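Local coordinates for protein NADPH-flavin oxidoreductase (PDB 1BKJ) that reduces FMN to FMNH2 with NADPH as a homodimer, supplying reduced flavin to luciferase in the bioluminescence of Vibrio harveyi, at residues 35-40 with 108-113. Residues are numbered along the deposited sequence; the frame is centred on the assembly and turned at random.
Sequences LAASSS and SGIMAQ. With FMN (flavin mononucleotide), chain F.
The methyl of A37 is the bump here, and the hollow it fills lies on helix 98-121 between I110 and M111: its CB stands 3.8 Å from I110 CG2 and 3.9 Å from M111 CA. So close an approach to a helix backbone atom fits the CA separation of A37 and M111, 5.4 Å, and a one-carbon side chain pointing at the helix. I110 splits its two branches between protein and cofactor. CG2, anti to the backbone N, lies against A37 and the carbonyl of S38, while CG1 carries CD1 to 3.5 Å from the C8M methyl of FMN. M111 runs extended through chi1 and chi2 (-178° and 179°), then bends at chi3 (-89°), which brings CE to 4.2 Å from L35 CD2. No hydrogen bond crosses between the segments; the side-chain contacts across the 206 Å² they bury are apolar. S39 N donates to O3' of FMN at 3.1 Å, and S40 OG, hydrogen-bonded to D107, packs 3.2 Å from FMN C7 at the dimethylbenzene end. R169 NH2 of the second subunit hydrogen-bonds both A37 O and the FMN, giving the intersubunit flavin site characteristic of the nitroreductase family. The contact thus seats the loop between helix 24-35 and strand 46-50 on one flank of helix 98-121, whose S108 and A112 pack against strand 149-158, while M111 also touches V46 of strand 46-50.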
ATOM      1  N   LEU A  35      -1.030 -12.909  -2.504  1.00 14.04           N
ATOM      2  CA  LEU A  35      -2.411 -13.266  -2.183  1.00 14.02           C
ATOM      3  C   LEU A  35      -2.684 -13.393  -0.686  1.00 13.67           C
ATOM      4  O   LEU A  35      -3.780 -13.088  -0.239  1.00 13.93           O
ATOM      5  CB  LEU A  35      -2.833 -14.541  -2.910  1.00 14.68           C
ATOM      6  CG  LEU A  35      -3.009 -14.456  -4.425  1.00 15.21           C
ATOM      7  CD1 LEU A  35      -3.295 -15.841  -4.937  1.00 15.33           C
ATOM      8  CD2 LEU A  35      -4.126 -13.512  -4.802  1.00 15.97           C
ATOM      9  N   ALA A  36      -1.649 -13.736   0.079  1.00 13.22           N
ATOM     10  CA  ALA A  36      -1.722 -13.884   1.534  1.00 13.32           C
ATOM     11  C   ALA A  36      -1.818 -12.542   2.293  1.00 13.16           C
ATOM     12  O   ALA A  36      -1.964 -12.530   3.522  1.00 13.04           O
ATOM     13  CB  ALA A  36      -0.518 -14.702   2.044  1.00 13.18           C
ATOM     14  N   ALA A  37      -1.747 -11.421   1.565  1.00 12.15           N
ATOM     15  CA  ALA A  37      -1.840 -10.081   2.168  1.00 12.16           C
ATOM     16  C   ALA A  37      -3.248  -9.784   2.698  1.00 12.19           C
ATOM     17  O   ALA A  37      -4.227 -10.343   2.197  1.00 12.28           O
ATOM     18  CB  ALA A  37      -1.459  -9.027   1.142  1.00 11.28           C
ATOM     19  N   SER A  38      -3.343  -8.908   3.707  1.00 12.33           N
ATOM     20  CA  SER A  38      -4.635  -8.482   4.265  1.00 12.39           C
ATOM     21  C   SER A  38      -5.421  -7.775   3.160  1.00 12.59           C
ATOM     22  O   SER A  38      -4.825  -7.158   2.272  1.00 12.74           O
ATOM     23  CB  SER A  38      -4.428  -7.492   5.415  1.00 12.14           C
ATOM     24  OG  SER A  38      -3.847  -8.107   6.541  1.00 12.38           O
ATOM     25  N   SER A  39      -6.743  -7.826   3.243  1.00 12.92           N
ATOM     26  CA  SER A  39      -7.599  -7.211   2.240  1.00 12.93           C
ATOM     27  C   SER A  39      -8.739  -6.476   2.953  1.00 13.39           C
ATOM     28  O   SER A  39      -9.389  -7.060   3.831  1.00 13.95           O
ATOM     29  CB  SER A  39      -8.135  -8.299   1.305  1.00 12.54           C
ATOM     30  OG  SER A  39      -9.115  -7.782   0.423  1.00 14.76           O
ATOM     31  N   SER A  40      -8.966  -5.207   2.590  1.00 12.98           N
ATOM     32  CA  SER A  40     -10.027  -4.387   3.194  1.00 13.31           C
ATOM     33  C   SER A  40     -11.387  -5.000   2.944  1.00 13.91           C
ATOM     34  O   SER A  40     -11.757  -5.204   1.792  1.00 13.05           O
ATOM     35  CB  SER A  40     -10.024  -2.963   2.637  1.00 12.93           C
ATOM     36  OG  SER A  40      -8.787  -2.314   2.827  1.00 11.94           O
ATOM     37  N   SER A 108      -3.263  -2.401  -2.847  1.00 11.98           N
ATOM     38  CA  SER A 108      -2.284  -2.715  -3.910  1.00 12.98           C
ATOM     39  C   SER A 108      -0.872  -2.625  -3.355  1.00 12.65           C
ATOM     40  O   SER A 108      -0.050  -3.473  -3.650  1.00 12.15           O
ATOM     41  CB  SER A 108      -2.406  -1.762  -5.093  1.00 13.78           C
ATOM     42  OG  SER A 108      -3.558  -2.067  -5.861  1.00 17.12           O
ATOM     43  N   GLY A 109      -0.635  -1.606  -2.527  1.00 12.49           N
ATOM     44  CA  GLY A 109       0.652  -1.401  -1.879  1.00 12.93           C
ATOM     45  C   GLY A 109       0.990  -2.539  -0.917  1.00 13.13           C
ATOM     46  O   GLY A 109       2.118  -3.034  -0.918  1.00 13.34           O
ATOM     47  N   ILE A 110       0.010  -2.976  -0.120  1.00 12.70           N
ATOM     48  CA  ILE A 110       0.175  -4.088   0.831  1.00 12.36           C
ATOM     49  C   ILE A 110       0.522  -5.378   0.065  1.00 12.70           C
ATOM     50  O   ILE A 110       1.506  -6.041   0.377  1.00 12.70           O
ATOM     51  CB  ILE A 110      -1.127  -4.320   1.659  1.00 12.43           C
ATOM     52  CG1 ILE A 110      -1.416  -3.096   2.523  1.00 12.66           C
ATOM     53  CG2 ILE A 110      -1.021  -5.565   2.556  1.00 11.84           C
ATOM     54  CD1 ILE A 110      -2.785  -3.099   3.111  1.00 13.08           C
ATOM     55  N   MET A 111      -0.276  -5.699  -0.950  1.00 12.37           N
ATOM     56  CA  MET A 111      -0.060  -6.897  -1.757  1.00 13.16           C
ATOM     57  C   MET A 111       1.293  -6.905  -2.476  1.00 12.96           C
ATOM     58  O   MET A 111       2.015  -7.922  -2.429  1.00 12.69           O
ATOM     59  CB  MET A 111      -1.193  -7.074  -2.773  1.00 12.55           C
ATOM     60  CG  MET A 111      -1.047  -8.310  -3.606  1.00 14.42           C
ATOM     61  SD  MET A 111      -2.322  -8.562  -4.765  1.00 17.80           S
ATOM     62  CE  MET A 111      -3.420  -9.476  -3.772  1.00 18.19           C
ATOM     63  N   ALA A 112       1.618  -5.783  -3.129  1.00 11.89           N
ATOM     64  CA  ALA A 112       2.870  -5.638  -3.865  1.00 12.06           C
ATOM     65  C   ALA A 112       4.104  -5.770  -2.994  1.00 11.96           C
ATOM     66  O   ALA A 112       5.101  -6.358  -3.423  1.00 11.76           O
ATOM     67  CB  ALA A 112       2.897  -4.348  -4.615  1.00 11.44           C
ATOM     68  N   GLN A 113       4.022  -5.270  -1.759  1.00 11.76           N
ATOM     69  CA  GLN A 113       5.143  -5.370  -0.847  1.00 11.72           C
ATOM     70  C   GLN A 113       5.377  -6.808  -0.417  1.00 12.13           C
ATOM     71  O   GLN A 113       6.519  -7.198  -0.223  1.00 12.26           O
ATOM     72  CB  GLN A 113       5.002  -4.407   0.340  1.00 12.18           C
ATOM     73  CG  GLN A 113       6.217  -4.330   1.286  1.00 11.11           C
ATOM     74  CD  GLN A 113       7.552  -4.002   0.603  1.00 11.75           C
ATOM     75  OE1 GLN A 113       7.595  -3.449  -0.493  1.00 12.32           O
ATOM     76  NE2 GLN A 113       8.646  -4.328   1.274  1.00 11.46           N
TER
HETATM   77  N1  FMN F 241     -10.354  -5.771  10.130  1.00 13.17           N
HETATM   78  C2  FMN F 241     -11.124  -5.375  11.192  1.00 13.93           C
HETATM   79  O2  FMN F 241     -11.547  -6.162  12.013  1.00 15.32           O
HETATM   80  N3  FMN F 241     -11.388  -4.004  11.195  1.00 13.32           N
HETATM   81  C4  FMN F 241     -10.923  -3.027  10.301  1.00 13.23           C
HETATM   82  O4  FMN F 241     -11.213  -1.841  10.504  1.00 13.02           O
HETATM   83  C4A FMN F 241     -10.168  -3.588   9.179  1.00 13.39           C
HETATM   84  N5  FMN F 241      -9.576  -2.667   8.304  1.00 13.20           N
HETATM   85  C5A FMN F 241      -8.700  -3.077   7.296  1.00 12.90           C
HETATM   86  C6  FMN F 241      -8.142  -2.101   6.483  1.00 11.49           C
HETATM   87  C7  FMN F 241      -7.181  -2.471   5.545  1.00 12.04           C
HETATM   88  C7M FMN F 241      -6.314  -1.347   4.961  1.00 10.97           C
HETATM   89  C8  FMN F 241      -6.884  -3.863   5.296  1.00 12.31           C
HETATM   90  C8M FMN F 241      -5.913  -4.332   4.247  1.00 11.36           C
HETATM   91  C9  FMN F 241      -7.499  -4.865   6.052  1.00 11.88           C
HETATM   92  C9A FMN F 241      -8.386  -4.489   7.125  1.00 13.02           C
HETATM   93  N10 FMN F 241      -8.965  -5.428   8.045  1.00 13.63           N
HETATM   94  C10 FMN F 241      -9.830  -4.981   9.087  1.00 13.77           C
HETATM   95  C1' FMN F 241      -8.555  -6.739   8.127  1.00 14.80           C
HETATM   96  C2' FMN F 241      -9.418  -7.826   7.456  1.00 16.26           C
HETATM   97  O2' FMN F 241     -10.787  -7.649   7.189  1.00 16.55           O
HETATM   98  C3' FMN F 241      -8.723  -8.895   6.715  1.00 16.07           C
HETATM   99  O3' FMN F 241      -7.464  -8.593   6.174  1.00 15.11           O
HETATM  100  C4' FMN F 241      -9.469 -10.013   6.050  1.00 16.54           C
HETATM  101  O4' FMN F 241     -10.877 -10.175   6.172  1.00 17.19           O
HETATM  102  C5' FMN F 241      -8.676 -11.108   5.450  1.00 16.52           C
HETATM  103  O5' FMN F 241      -8.361 -11.856   6.653  1.00 16.28           O
HETATM  104  P   FMN F 241      -6.908 -12.135   7.214  1.00 16.86           P
HETATM  105  O1P FMN F 241      -6.363 -13.047   6.212  1.00 17.70           O
HETATM  106  O2P FMN F 241      -7.181 -12.758   8.509  1.00 17.82           O
HETATM  107  O3P FMN F 241      -6.167 -10.859   7.313  1.00 16.71           O